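Local structure of alkylpurine DNA glycosylase AlkC (Pseudomonas fluorescens, 5VHV) at residues 245-250 against 286-291. The protein excises alkylated purine bases from damaged DNA as a base excision repair glycosylase that works without flipping the base out. Numbering follows the deposited sequence.
Sequences MGAGAK and KLVVDY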
# COMPACT_ATOMS: atom_id res chain seq x y z
N MET A 245 -10.24 4.85 -18.46
CA MET A 245 -10.00 6.21 -18.01
C MET A 245 -10.35 7.26 -19.06
O MET A 245 -10.14 8.45 -18.82
CB MET A 245 -8.53 6.37 -17.59
CG MET A 245 -8.12 5.42 -16.48
SD MET A 245 -8.99 5.79 -14.96
CE MET A 245 -10.28 4.55 -14.94
N GLY A 246 -10.89 6.85 -20.20
CA GLY A 246 -11.22 7.79 -21.26
C GLY A 246 -10.06 8.26 -22.10
O GLY A 246 -10.23 9.19 -22.90
N ALA A 247 -8.90 7.62 -21.96
CA ALA A 247 -7.66 8.01 -22.63
C ALA A 247 -7.05 6.85 -23.42
O ALA A 247 -5.83 6.72 -23.52
CB ALA A 247 -6.66 8.55 -21.61
N GLY A 248 -7.89 5.99 -23.99
CA GLY A 248 -7.39 4.85 -24.72
C GLY A 248 -7.11 5.13 -26.19
O GLY A 248 -6.35 4.38 -26.82
N ALA A 249 -7.69 6.18 -26.75
CA ALA A 249 -7.46 6.50 -28.15
C ALA A 249 -6.06 7.06 -28.34
O ALA A 249 -5.52 7.74 -27.48
CB ALA A 249 -8.50 7.51 -28.66
N LYS A 250 -5.48 6.78 -29.50
CA LYS A 250 -4.20 7.39 -29.83
C LYS A 250 -4.33 8.91 -29.76
O LYS A 250 -5.34 9.48 -30.18
CB LYS A 250 -3.73 6.95 -31.22
CG LYS A 250 -3.45 5.44 -31.30
CD LYS A 250 -2.09 5.11 -31.92
CE LYS A 250 -2.22 4.70 -33.38
NZ LYS A 250 -0.89 4.44 -34.00
N LYS A 286 -8.98 13.70 -23.90
CA LYS A 286 -8.41 13.33 -22.62
C LYS A 286 -7.06 12.66 -22.82
O LYS A 286 -6.93 11.73 -23.64
CB LYS A 286 -9.37 12.41 -21.86
CG LYS A 286 -10.62 13.10 -21.33
CD LYS A 286 -11.52 12.14 -20.56
CE LYS A 286 -12.85 12.79 -20.17
NZ LYS A 286 -13.58 13.35 -21.35
N LEU A 287 -6.05 13.14 -22.11
CA LEU A 287 -4.70 12.62 -22.22
C LEU A 287 -4.19 12.14 -20.88
O LEU A 287 -4.42 12.77 -19.84
CB LEU A 287 -3.73 13.68 -22.76
CG LEU A 287 -4.04 14.28 -24.13
CD1 LEU A 287 -2.98 15.29 -24.55
CD2 LEU A 287 -4.13 13.19 -25.16
N VAL A 288 -3.46 11.03 -20.91
CA VAL A 288 -2.65 10.57 -19.80
C VAL A 288 -1.21 10.68 -20.26
O VAL A 288 -0.79 9.99 -21.20
CB VAL A 288 -3.01 9.14 -19.37
CG1 VAL A 288 -1.94 8.58 -18.40
CG2 VAL A 288 -4.40 9.16 -18.70
N VAL A 289 -0.47 11.60 -19.65
CA VAL A 289 0.91 11.89 -20.00
C VAL A 289 1.80 11.44 -18.86
O VAL A 289 1.71 11.97 -17.74
CB VAL A 289 1.11 13.39 -20.28
CG1 VAL A 289 2.53 13.66 -20.74
CG2 VAL A 289 0.12 13.88 -21.34
N ASP A 290 2.67 10.47 -19.14
CA ASP A 290 3.65 9.98 -18.18
C ASP A 290 5.03 10.03 -18.85
O ASP A 290 5.17 10.44 -20.00
CB ASP A 290 3.29 8.55 -17.72
CG ASP A 290 2.02 8.50 -16.88
OD1 ASP A 290 1.71 9.50 -16.19
OD2 ASP A 290 1.33 7.46 -16.88
N TYR A 291 6.08 9.66 -18.11
CA TYR A 291 7.40 9.53 -18.72
C TYR A 291 8.11 8.35 -18.09
O TYR A 291 7.70 7.84 -17.04
CB TYR A 291 8.26 10.79 -18.58
CG TYR A 291 8.71 11.15 -17.18
CD1 TYR A 291 7.85 11.79 -16.30
CD2 TYR A 291 10.02 10.92 -16.77
CE1 TYR A 291 8.26 12.15 -15.05
CE2 TYR A 291 10.44 11.29 -15.49
CZ TYR A 291 9.56 11.91 -14.66
OH TYR A 291 9.95 12.29 -13.40
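Ala247 and Gly246 meet Val288 and Lys286 where the loop between helix 239-244 and strand 253-265 rests on the start of strand 285-294, a worked example of a helix-ending turn packing on a beta sheet. Lys286 lays the aliphatic part of its chain along the turn: CB lies 3.5 Å from Gly246 O, and CD passes 4.0 Å from the same Gly246 O. With CG anti to the carbonyl carbon (chi1 -72°) and the next two torsions extended, the chain runs past the Schellman turn, where Gly246 has positive phi, and carries its ammonium end away from the loop. The backbone of Lys286 also takes part, its O standing 3.8 Å from Ala247 CB. Leu287 turns to the other face of the strand, where it packs on Leu277 and Leu314. Val288 faces the loop again and makes the one apolar side-chain pair between the segments: its CG2 branch meets Ala247 CB at 3.7 Å, while the side chain also touches Ile234 of helix 231-235. Farther along, Asp290 forms a salt bridge with Lys308, within the sheet. One methyl pair, with methyl and methylene groups lying against the carbonyl oxygens of Lys286 and Gly246, makes the direct contact van der Waals in kind, while Asn348 bridges the segments by hydrogen bonds, ND2 donating to Ala249 O and OD1 accepting from Val288 N.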